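Local coordinates for protein sensory transduction histidine kinase, putative (Borrelia burgdorferi, PDB 5BWJ) that is the periplasmic sensor domain of a hybrid histidine kinase, probably detecting small molecules so that the whole protein can start a phosphorelay, at residues K9-D14 with E50-L55; G68-V73 with K118-E123; I89-F94 with D180-I185; D14-F19 with C159-Y164. One frame throughout, in Å; residues are numbered along the deposited sequence.

Interaction 1: K9-D14 with E50-L55; sequences KFKLVD and EHIDNL
Lys11, Leu12 and Val13 pair with Glu50, His51 and Ile52 as parallel neighbours in one lobe of a Venus flytrap fold. The connection between strands 6-13 and 45-52 runs through the hairpin 21-22/28-29 and helix 32-42, a beta-alpha-beta crossover with an insertion. Backbone bonds alternate along the pair. Glu50 N gives to Phe10 O, and Leu12 N gives to Glu50 O. Ile52 N then meets Leu12 O at 3.0 Å with an angle of 171° at the hydrogen. The last bond runs from Asp14 N to Ile52 O, at 2.7 Å.

On the face of Lys11, Glu50 and Ile52, the carboxylate of Glu50 sits between two lysines. Its OE1 forms a salt bridge with Lys11 NZ, modelled very close at 2.5 Å. Its OE2 forms another with Lys9 NZ at 3.1 Å, where the hydrogen bond is weak. The Lys11 chain turns at its last torsion (chi4 -62°), which brings NZ to OE1. Further along, Ile52 CD1 touches Lys11 CD at 3.9 Å and Val13 CG2 at 4.1 Å. On the other face, Leu12 CD1 approaches His51 NE2 at 3.4 Å, and the His51 ring also stacks with Tyr28.

Both lysines also form salt bridges with Glu61. Two carboxylates thus share two ammonium groups, which would be expected to favour the charged form of all four.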
# COMPACT_ATOMS: atom_id res chain seq x y z
N LYS B 9 -22.73 2.80 -12.49
CA LYS B 9 -21.59 2.18 -13.16
C LYS B 9 -20.28 2.69 -12.58
O LYS B 9 -20.04 3.89 -12.50
CB LYS B 9 -21.65 2.46 -14.67
CG LYS B 9 -20.61 1.73 -15.49
CD LYS B 9 -20.87 1.92 -16.98
CE LYS B 9 -19.92 1.10 -17.83
NZ LYS B 9 -20.23 1.23 -19.28
N PHE B 10 -19.43 1.75 -12.17
CA PHE B 10 -18.08 2.07 -11.70
C PHE B 10 -17.05 1.63 -12.74
O PHE B 10 -17.03 0.47 -13.14
CB PHE B 10 -17.80 1.40 -10.35
CG PHE B 10 -18.49 2.06 -9.19
CD1 PHE B 10 -17.82 2.97 -8.40
CD2 PHE B 10 -19.81 1.77 -8.90
CE1 PHE B 10 -18.45 3.58 -7.33
CE2 PHE B 10 -20.45 2.38 -7.83
CZ PHE B 10 -19.77 3.29 -7.04
N LYS B 11 -16.22 2.56 -13.17
CA LYS B 11 -15.14 2.25 -14.10
C LYS B 11 -13.80 2.18 -13.38
O LYS B 11 -13.30 3.19 -12.87
CB LYS B 11 -15.08 3.29 -15.23
CG LYS B 11 -16.12 3.08 -16.31
CD LYS B 11 -15.83 3.95 -17.53
CE LYS B 11 -16.85 3.72 -18.63
NZ LYS B 11 -16.84 2.32 -19.14
N LEU B 12 -13.23 0.98 -13.34
CA LEU B 12 -11.93 0.77 -12.70
C LEU B 12 -10.82 0.96 -13.73
O LEU B 12 -10.67 0.15 -14.65
CB LEU B 12 -11.86 -0.63 -12.08
CG LEU B 12 -13.01 -0.97 -11.13
CD1 LEU B 12 -12.84 -2.36 -10.53
CD2 LEU B 12 -13.14 0.06 -10.02
N VAL B 13 -10.05 2.03 -13.57
CA VAL B 13 -9.04 2.40 -14.55
C VAL B 13 -7.69 1.76 -14.24
O VAL B 13 -7.21 1.82 -13.11
CB VAL B 13 -8.86 3.93 -14.61
CG1 VAL B 13 -7.90 4.32 -15.73
CG2 VAL B 13 -10.20 4.61 -14.82
N ASP B 14 -7.10 1.14 -15.25
CA ASP B 14 -5.76 0.56 -15.15
C ASP B 14 -5.71 -0.48 -14.03
O ASP B 14 -6.55 -1.38 -13.99
CB ASP B 14 -4.73 1.69 -14.93
CG ASP B 14 -3.30 1.24 -15.17
OD1 ASP B 14 -3.09 0.20 -15.83
OD2 ASP B 14 -2.38 1.94 -14.70
N GLU B 50 -16.81 -2.14 -14.47
CA GLU B 50 -16.19 -2.32 -15.77
C GLU B 50 -14.73 -1.87 -15.71
O GLU B 50 -14.43 -0.76 -15.27
CB GLU B 50 -16.94 -1.54 -16.85
CG GLU B 50 -16.31 -1.63 -18.23
CD GLU B 50 -17.10 -0.89 -19.29
OE1 GLU B 50 -16.53 -0.00 -19.95
OE2 GLU B 50 -18.30 -1.21 -19.46
N HIS B 51 -13.83 -2.74 -16.16
CA HIS B 51 -12.41 -2.42 -16.20
C HIS B 51 -12.03 -1.78 -17.53
O HIS B 51 -12.48 -2.22 -18.59
CB HIS B 51 -11.57 -3.67 -15.97
CG HIS B 51 -11.72 -4.25 -14.60
ND1 HIS B 51 -12.71 -5.16 -14.28
CD2 HIS B 51 -11.01 -4.05 -13.46
CE1 HIS B 51 -12.60 -5.49 -13.01
NE2 HIS B 51 -11.58 -4.84 -12.49
N ILE B 52 -11.21 -0.74 -17.47
CA ILE B 52 -10.62 -0.15 -18.65
C ILE B 52 -9.14 0.14 -18.38
O ILE B 52 -8.78 0.66 -17.33
CB ILE B 52 -11.34 1.14 -19.08
CG1 ILE B 52 -11.54 2.08 -17.88
CG2 ILE B 52 -12.69 0.80 -19.71
CD1 ILE B 52 -12.03 3.46 -18.26
N ASP B 53 -8.29 -0.22 -19.34
CA ASP B 53 -6.85 -0.01 -19.20
C ASP B 53 -6.52 1.47 -19.28
O ASP B 53 -5.79 2.01 -18.44
CB ASP B 53 -6.09 -0.78 -20.27
CG ASP B 53 -6.16 -2.28 -20.06
OD1 ASP B 53 -7.04 -2.74 -19.31
OD2 ASP B 53 -5.33 -3.01 -20.66
N ASN B 54 -7.05 2.13 -20.31
CA ASN B 54 -6.73 3.51 -20.61
C ASN B 54 -7.92 4.43 -20.38
O ASN B 54 -9.07 3.97 -20.34
CB ASN B 54 -6.25 3.64 -22.06
CG ASN B 54 -5.20 2.61 -22.41
OD1 ASN B 54 -4.40 2.20 -21.56
ND2 ASN B 54 -5.19 2.18 -23.67
N LEU B 55 -7.64 5.72 -20.25
CA LEU B 55 -8.67 6.74 -20.10
C LEU B 55 -8.74 7.60 -21.36
O LEU B 55 -8.02 8.59 -21.48
CB LEU B 55 -8.39 7.60 -18.87
CG LEU B 55 -9.46 8.64 -18.53
CD1 LEU B 55 -10.74 7.97 -18.06
CD2 LEU B 55 -8.93 9.61 -17.48

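Interaction 2: G68-V73 with K118-E123; sequences GLTYNV and KNTIYE
Thr70 and Asn72 meet the start of helix 121-128 in a contact between a loop and a helix N-terminus. It probably lies where the two lobes of the Venus flytrap fold meet. The segment 68-73 leaves strand 65-69, which pairs with 6-13. The helix follows strand 114-117, which pairs with 134-137 and 154-156. Thr120 is the N-cap: its OG1 accepts weak bonds from Tyr122 N and Glu123 N. The same OG1 is also hydrogen-bonded to the carbonyl of Ile117, just before the segment.

Thr70 supplies an acceptor for the first amide of the helix. Ile121 N gives to Thr70 OG1 at 3.0 Å, with a nearly straight angle of 171°. A first torsion of 52° sets OG1 between the backbone N and the carbonyl carbon of Thr70, facing the helix. The first amides of the helix are therefore met by two threonine hydroxyls, one from each segment. Beside this bond the two side chains cross at about a right angle, and Thr70 CB lies 3.7 Å from Ile121 CG2. Ile121 CG2 also sits over the centre of one face of the Tyr122 ring. Tyr71 uses its backbone here, with O 3.2 Å from Ile121 CB.

Asn72 lays its amide against the backbone of Asn119. Its OD1 is held by Lys74 N and Leu75 N, which fixes the amide, and its ND2 makes a weak bond to Thr120 O at 3.0 Å. Asn119 N in turn gives to Glu123 OE1 at 2.6 Å. One water accepts from Thr70 N at 3.0 Å and donates to Asn119 O at 2.9 Å.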
# COMPACT_ATOMS: atom_id res chain seq x y z
N GLY B 68 -9.17 4.89 -9.75
CA GLY B 68 -7.84 4.67 -10.30
C GLY B 68 -7.26 5.89 -10.98
O GLY B 68 -6.25 5.80 -11.68
N LEU B 69 -7.90 7.04 -10.79
CA LEU B 69 -7.40 8.30 -11.34
C LEU B 69 -6.76 9.14 -10.24
O LEU B 69 -7.20 9.12 -9.09
CB LEU B 69 -8.53 9.10 -11.99
CG LEU B 69 -9.29 8.43 -13.14
CD1 LEU B 69 -10.33 9.38 -13.70
CD2 LEU B 69 -8.33 7.97 -14.24
N THR B 70 -5.71 9.86 -10.61
CA THR B 70 -5.06 10.80 -9.70
C THR B 70 -5.23 12.20 -10.27
O THR B 70 -5.49 12.36 -11.46
CB THR B 70 -3.57 10.49 -9.51
OG1 THR B 70 -2.93 10.37 -10.79
CG2 THR B 70 -3.39 9.19 -8.74
N TYR B 71 -5.11 13.21 -9.42
CA TYR B 71 -5.25 14.59 -9.87
C TYR B 71 -4.23 14.90 -10.96
O TYR B 71 -3.04 14.60 -10.82
CB TYR B 71 -5.09 15.58 -8.72
CG TYR B 71 -5.29 17.02 -9.16
CD1 TYR B 71 -6.56 17.59 -9.18
CD2 TYR B 71 -4.22 17.79 -9.58
CE1 TYR B 71 -6.75 18.90 -9.59
CE2 TYR B 71 -4.40 19.10 -9.99
CZ TYR B 71 -5.66 19.65 -9.99
OH TYR B 71 -5.85 20.95 -10.40
N ASN B 72 -4.71 15.51 -12.04
CA ASN B 72 -3.86 15.84 -13.17
C ASN B 72 -4.39 17.10 -13.85
O ASN B 72 -5.60 17.28 -13.97
CB ASN B 72 -3.80 14.68 -14.16
CG ASN B 72 -3.11 15.05 -15.46
OD1 ASN B 72 -3.76 15.25 -16.48
ND2 ASN B 72 -1.78 15.15 -15.42
N VAL B 73 -3.47 17.96 -14.29
CA VAL B 73 -3.85 19.22 -14.91
C VAL B 73 -4.78 19.01 -16.11
O VAL B 73 -5.65 19.84 -16.37
CB VAL B 73 -2.61 20.01 -15.38
CG1 VAL B 73 -1.77 20.43 -14.18
CG2 VAL B 73 -1.78 19.19 -16.35
N LYS B 118 0.48 8.59 -18.82
CA LYS B 118 -0.04 9.88 -19.26
C LYS B 118 -1.26 10.30 -18.45
O LYS B 118 -2.03 9.45 -18.00
CB LYS B 118 -0.39 9.84 -20.75
N ASN B 119 -1.43 11.60 -18.27
CA ASN B 119 -2.58 12.16 -17.56
C ASN B 119 -2.69 11.66 -16.12
O ASN B 119 -3.79 11.40 -15.63
CB ASN B 119 -3.87 11.85 -18.32
CG ASN B 119 -3.87 12.42 -19.72
OD1 ASN B 119 -3.20 13.41 -20.00
ND2 ASN B 119 -4.62 11.79 -20.62
N THR B 120 -1.55 11.54 -15.45
CA THR B 120 -1.52 11.21 -14.03
C THR B 120 -0.80 12.31 -13.26
O THR B 120 -0.14 13.16 -13.86
CB THR B 120 -0.81 9.87 -13.76
OG1 THR B 120 0.58 9.98 -14.11
CG2 THR B 120 -1.45 8.75 -14.56
N ILE B 121 -0.91 12.29 -11.94
CA ILE B 121 -0.19 13.25 -11.12
C ILE B 121 1.31 13.05 -11.31
O ILE B 121 2.09 13.99 -11.20
CB ILE B 121 -0.54 13.10 -9.62
CG1 ILE B 121 0.10 14.24 -8.82
CG2 ILE B 121 -0.12 11.74 -9.09
CD1 ILE B 121 -0.44 14.37 -7.41
N TYR B 122 1.69 11.82 -11.63
CA TYR B 122 3.09 11.47 -11.81
C TYR B 122 3.68 12.17 -13.03
O TYR B 122 4.86 12.54 -13.03
CB TYR B 122 3.25 9.96 -11.93
CG TYR B 122 2.69 9.21 -10.75
CD1 TYR B 122 3.34 9.21 -9.52
CD2 TYR B 122 1.49 8.51 -10.85
CE1 TYR B 122 2.83 8.54 -8.43
CE2 TYR B 122 0.97 7.83 -9.76
CZ TYR B 122 1.65 7.85 -8.55
OH TYR B 122 1.14 7.18 -7.46
N GLU B 123 2.87 12.37 -14.06
CA GLU B 123 3.32 13.09 -15.25
C GLU B 123 3.60 14.54 -14.89
O GLU B 123 4.63 15.09 -15.27
CB GLU B 123 2.29 13.02 -16.37
CG GLU B 123 2.74 13.72 -17.65
CD GLU B 123 1.66 13.79 -18.71
OE1 GLU B 123 0.53 13.31 -18.45
OE2 GLU B 123 1.93 14.33 -19.81
O HOH W 1 -5.01 9.89 -13.49

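Interaction 3: I89-F94 with D180-I185; sequences ISILFF and DVFYSI
Ser90 lies at the tight centre of this contact and is joined to Val181 and Tyr183. Ser90 OG donates a hydrogen bond to Val181 O at 2.9 Å, in the carbonyl plane. The same OG accepts from Tyr183 N at 2.8 Å. A chi1 of 68° swings the Ser90 hydroxyl toward the second segment, within reach of both groups. Tyr156 OH also bonds to OG and to Val181 O. A backbone bond adds to this: Ser90 N gives to Tyr183 O at 3.0 Å with an angle of 166°. OG also sits at the edge of the Tyr183 ring, in its plane and 3.5 Å from CD2.

The segments are part of strand 79-94 and the lead-in to strand 184-192, its antiparallel neighbour in the mixed sheet of the Venus flytrap fold. Ile89 and Ser184 form a non-hydrogen-bonded pair. Before Ser184 the second segment is not regular strand, and the serine hydroxyl takes up the amide of Tyr183.

The apolar contacts round this centre are longer but buried. Ile91 CG1 comes to the edge of the Phe182 ring, 4.1 Å from CD1. Ile89 CG2 is 4.2 Å from Phe182 CB. The second subunit packs here too: its Phe19 lies on Ile89 and its Leu210 on Phe182. The solvent side begins at partly exposed Val181, whose CG2 is 4.1 Å from Leu92 CB, and continues to exposed, poorly ordered Asp180.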
# COMPACT_ATOMS: atom_id res chain seq x y z
N ILE B 89 2.87 6.13 -2.62
CA ILE B 89 4.13 6.86 -2.65
C ILE B 89 4.68 6.81 -4.07
O ILE B 89 4.74 5.74 -4.68
CB ILE B 89 5.16 6.29 -1.65
CG1 ILE B 89 4.59 6.35 -0.23
CG2 ILE B 89 6.48 7.05 -1.75
CD1 ILE B 89 5.49 5.75 0.84
N SER B 90 5.07 7.96 -4.60
CA SER B 90 5.68 8.02 -5.92
C SER B 90 7.10 7.49 -5.85
O SER B 90 7.89 7.92 -5.01
CB SER B 90 5.67 9.45 -6.46
OG SER B 90 6.54 10.28 -5.72
N ILE B 91 7.43 6.55 -6.73
CA ILE B 91 8.75 5.93 -6.74
C ILE B 91 9.31 5.85 -8.16
O ILE B 91 8.60 5.50 -9.11
CB ILE B 91 8.71 4.52 -6.10
CG1 ILE B 91 8.65 4.65 -4.58
CG2 ILE B 91 9.93 3.68 -6.52
CD1 ILE B 91 8.66 3.33 -3.82
N LEU B 92 10.59 6.19 -8.28
CA LEU B 92 11.31 6.00 -9.53
C LEU B 92 11.96 4.62 -9.51
O LEU B 92 12.87 4.37 -8.72
CB LEU B 92 12.37 7.10 -9.71
CG LEU B 92 13.04 7.18 -11.08
CD1 LEU B 92 12.04 7.63 -12.14
CD2 LEU B 92 14.23 8.11 -11.04
N PHE B 93 11.47 3.73 -10.36
CA PHE B 93 11.96 2.35 -10.43
C PHE B 93 12.97 2.15 -11.56
O PHE B 93 12.94 2.87 -12.56
CB PHE B 93 10.80 1.38 -10.64
CG PHE B 93 9.95 1.16 -9.42
CD1 PHE B 93 10.43 0.42 -8.35
CD2 PHE B 93 8.67 1.67 -9.36
CE1 PHE B 93 9.64 0.22 -7.23
CE2 PHE B 93 7.88 1.46 -8.25
CZ PHE B 93 8.36 0.73 -7.19
N PHE B 94 13.84 1.17 -11.40
CA PHE B 94 14.72 0.73 -12.48
C PHE B 94 15.09 -0.74 -12.27
O PHE B 94 14.84 -1.30 -11.21
CB PHE B 94 15.98 1.60 -12.56
CG PHE B 94 16.84 1.56 -11.33
CD1 PHE B 94 16.59 2.41 -10.27
CD2 PHE B 94 17.91 0.68 -11.25
CE1 PHE B 94 17.39 2.38 -9.14
CE2 PHE B 94 18.71 0.64 -10.12
CZ PHE B 94 18.45 1.49 -9.07
N ASP B 180 15.86 11.83 -3.75
CA ASP B 180 14.66 12.51 -3.28
C ASP B 180 13.64 12.69 -4.39
O ASP B 180 13.70 13.64 -5.16
CB ASP B 180 15.03 13.88 -2.69
N VAL B 181 12.69 11.75 -4.47
CA VAL B 181 11.62 11.80 -5.46
C VAL B 181 10.32 11.26 -4.88
O VAL B 181 9.37 10.96 -5.62
CB VAL B 181 11.98 10.99 -6.73
CG1 VAL B 181 13.19 11.59 -7.43
CG2 VAL B 181 12.24 9.53 -6.37
N PHE B 182 10.26 11.15 -3.56
CA PHE B 182 9.14 10.51 -2.88
C PHE B 182 8.07 11.51 -2.48
O PHE B 182 8.28 12.33 -1.58
CB PHE B 182 9.63 9.75 -1.65
CG PHE B 182 10.79 8.84 -1.93
CD1 PHE B 182 10.62 7.70 -2.70
CD2 PHE B 182 12.05 9.12 -1.42
CE1 PHE B 182 11.69 6.86 -2.95
CE2 PHE B 182 13.11 8.28 -1.67
CZ PHE B 182 12.93 7.15 -2.44
N TYR B 183 6.93 11.44 -3.15
CA TYR B 183 5.76 12.25 -2.82
C TYR B 183 4.65 11.37 -2.27
O TYR B 183 4.49 10.23 -2.71
CB TYR B 183 5.25 13.01 -4.05
CG TYR B 183 6.19 14.05 -4.59
CD1 TYR B 183 6.04 15.39 -4.26
CD2 TYR B 183 7.22 13.71 -5.46
CE1 TYR B 183 6.89 16.36 -4.76
CE2 TYR B 183 8.08 14.67 -5.96
CZ TYR B 183 7.91 15.99 -5.61
OH TYR B 183 8.76 16.95 -6.11
N SER B 184 3.90 11.89 -1.31
CA SER B 184 2.69 11.21 -0.85
C SER B 184 1.56 11.52 -1.82
O SER B 184 1.15 12.67 -1.96
CB SER B 184 2.32 11.64 0.57
OG SER B 184 1.21 10.90 1.04
N ILE B 185 1.05 10.48 -2.48
CA ILE B 185 0.03 10.63 -3.51
C ILE B 185 -1.33 10.17 -2.99
O ILE B 185 -1.45 9.09 -2.43
CB ILE B 185 0.38 9.84 -4.78
CG1 ILE B 185 1.77 10.23 -5.29
CG2 ILE B 185 -0.68 10.04 -5.86
CD1 ILE B 185 1.90 11.69 -5.69

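Interaction 4: D14-F19 with C159-Y164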
# COMPACT_ATOMS: atom_id res chain seq x y z
N ASP B 14 -7.10 1.14 -15.25
CA ASP B 14 -5.76 0.56 -15.15
C ASP B 14 -5.71 -0.48 -14.03
O ASP B 14 -6.55 -1.38 -13.99
CB ASP B 14 -4.73 1.69 -14.93
CG ASP B 14 -3.30 1.24 -15.17
OD1 ASP B 14 -3.09 0.20 -15.83
OD2 ASP B 14 -2.38 1.94 -14.70
N GLN B 15 -4.73 -0.37 -13.13
CA GLN B 15 -4.62 -1.29 -12.00
C GLN B 15 -4.24 -0.50 -10.75
O GLN B 15 -3.60 0.54 -10.83
CB GLN B 15 -3.59 -2.38 -12.28
CG GLN B 15 -3.88 -3.20 -13.52
CD GLN B 15 -2.92 -4.36 -13.70
OE1 GLN B 15 -2.82 -5.23 -12.83
NE2 GLN B 15 -2.19 -4.36 -14.81
N PHE B 16 -4.64 -1.03 -9.60
CA PHE B 16 -4.52 -0.31 -8.33
C PHE B 16 -4.43 -1.32 -7.19
O PHE B 16 -5.42 -1.60 -6.52
CB PHE B 16 -5.71 0.63 -8.15
CG PHE B 16 -5.62 1.54 -6.95
CD1 PHE B 16 -6.69 2.37 -6.63
CD2 PHE B 16 -4.49 1.58 -6.15
CE1 PHE B 16 -6.62 3.21 -5.53
CE2 PHE B 16 -4.42 2.42 -5.06
CZ PHE B 16 -5.49 3.24 -4.75
N PHE B 17 -3.24 -1.86 -6.96
CA PHE B 17 -3.03 -2.86 -5.92
C PHE B 17 -3.27 -2.24 -4.55
O PHE B 17 -2.79 -1.14 -4.29
CB PHE B 17 -1.62 -3.45 -6.00
CG PHE B 17 -1.38 -4.59 -5.05
CD1 PHE B 17 -1.49 -5.90 -5.49
CD2 PHE B 17 -1.04 -4.36 -3.73
CE1 PHE B 17 -1.27 -6.96 -4.62
CE2 PHE B 17 -0.82 -5.41 -2.86
CZ PHE B 17 -0.94 -6.72 -3.31
N PRO B 18 -3.99 -2.94 -3.65
CA PRO B 18 -4.66 -4.24 -3.76
C PRO B 18 -6.15 -4.14 -4.08
O PRO B 18 -6.87 -5.13 -3.94
CB PRO B 18 -4.45 -4.83 -2.37
CG PRO B 18 -4.56 -3.64 -1.48
CD PRO B 18 -4.00 -2.46 -2.26
N PHE B 19 -6.61 -2.96 -4.48
CA PHE B 19 -8.03 -2.75 -4.73
C PHE B 19 -8.51 -3.51 -5.97
O PHE B 19 -9.57 -4.14 -5.94
CB PHE B 19 -8.32 -1.25 -4.88
CG PHE B 19 -8.13 -0.49 -3.61
CD1 PHE B 19 -9.19 -0.31 -2.73
CD2 PHE B 19 -6.90 0.04 -3.27
CE1 PHE B 19 -9.02 0.39 -1.55
CE2 PHE B 19 -6.72 0.74 -2.10
CZ PHE B 19 -7.78 0.91 -1.23
N CYS B 159 3.92 3.00 -6.09
CA CYS B 159 4.92 2.14 -5.45
C CYS B 159 4.51 0.67 -5.44
O CYS B 159 5.34 -0.21 -5.68
CB CYS B 159 5.19 2.60 -4.01
SG CYS B 159 3.75 2.57 -2.91
N LYS B 160 3.24 0.41 -5.16
CA LYS B 160 2.76 -0.96 -5.03
C LYS B 160 2.40 -1.60 -6.37
O LYS B 160 2.74 -2.75 -6.62
CB LYS B 160 1.55 -1.01 -4.09
CG LYS B 160 1.89 -0.74 -2.63
CD LYS B 160 0.65 -0.70 -1.75
CE LYS B 160 1.00 -0.37 -0.31
NZ LYS B 160 -0.20 -0.17 0.53
N THR B 161 1.72 -0.85 -7.23
CA THR B 161 1.16 -1.41 -8.46
C THR B 161 2.22 -1.72 -9.51
O THR B 161 2.23 -2.81 -10.08
CB THR B 161 0.10 -0.48 -9.08
OG1 THR B 161 -0.92 -0.20 -8.11
CG2 THR B 161 -0.53 -1.12 -10.31
N LEU B 162 3.09 -0.75 -9.78
CA LEU B 162 4.12 -0.94 -10.80
C LEU B 162 5.06 -2.06 -10.38
O LEU B 162 5.51 -2.86 -11.20
CB LEU B 162 4.91 0.35 -11.03
CG LEU B 162 4.11 1.53 -11.56
CD1 LEU B 162 5.04 2.70 -11.83
CD2 LEU B 162 3.33 1.17 -12.83
N HIS B 163 5.34 -2.12 -9.08
CA HIS B 163 6.21 -3.14 -8.53
C HIS B 163 5.57 -4.52 -8.62
O HIS B 163 6.23 -5.51 -8.94
CB HIS B 163 6.56 -2.82 -7.08
CG HIS B 163 7.58 -3.74 -6.50
ND1 HIS B 163 8.93 -3.49 -6.56
CD2 HIS B 163 7.45 -4.93 -5.86
CE1 HIS B 163 9.59 -4.47 -5.98
NE2 HIS B 163 8.71 -5.36 -5.54
N TYR B 164 4.28 -4.59 -8.32
CA TYR B 164 3.55 -5.85 -8.39
C TYR B 164 3.58 -6.44 -9.79
O TYR B 164 3.91 -7.61 -9.97
CB TYR B 164 2.09 -5.67 -7.95
CG TYR B 164 1.21 -6.81 -8.41
CD1 TYR B 164 1.18 -8.01 -7.71
CD2 TYR B 164 0.41 -6.69 -9.53
CE1 TYR B 164 0.39 -9.06 -8.13
CE2 TYR B 164 -0.40 -7.73 -9.96
CZ TYR B 164 -0.40 -8.92 -9.25
OH TYR B 164 -1.20 -9.96 -9.66
O HOH W 2 -1.75 2.46 -9.59
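Lys160 CB touches Phe17 CD2 at 4.2 Å, where the chain entering helix 161-169 meets the loop after strand 6-13. This is a loop-to-helix contact in the Venus flytrap fold, close to the second subunit. The ring of Phe17 also meets Lys160 of that subunit in a cation-pi contact.

Thr161 comes next and carries the polar part. Its OG1 accepts from Phe17 N at 3.1 Å, with an angle of 153°. OG1 also lies at the edge of the Phe16 ring, near its plane. Thr161 CG2 rests 3.5 Å from Gln15 O, two residues before Phe17. A water donates to both Gln15 O and Thr161 OG1, adding a second link.

One helical turn on, Tyr164 receives the Phe17 ring. The planes are tilted 30° and the rings strongly offset, with centroids 5.4 Å apart, leaving little overlap. Tyr164 OH bonds to Lys22 O, which holds the far end of its ring. The Tyr164 side chain is about 6 Å from that of Glu29, which binds magnesium in a crystal structure of this protein, though no ion is bound there here. Phe17 CD1 stands over one face of the Tyr164 ring, toward its rim, 4.1 Å from Tyr164 CD1.

Interactions 1, 2 and 3 reach the same mixed sheet, where strand 65-69 lies between strands 6-13 and 184-192. Leu69 touches Val13 and Leu55, linking interactions 1 and 2. Ile121 and Tyr122 reach Ile185 and Ser90, linking 2 and 3. The centres of 1 and 3 are 24 Å apart. Interaction 4 shares Asp14 with 1 and touches 3 through Cys159. Along the chain, 1 closes before 2 and 3 open, 2 and 3 alternate, 4 crosses 1 and 3, and 2 falls within the span of 4. Interactions 3 and 4 help form the interface with the second subunit. Contacts joining the two halves are consistent with a sensor whose lobes could move.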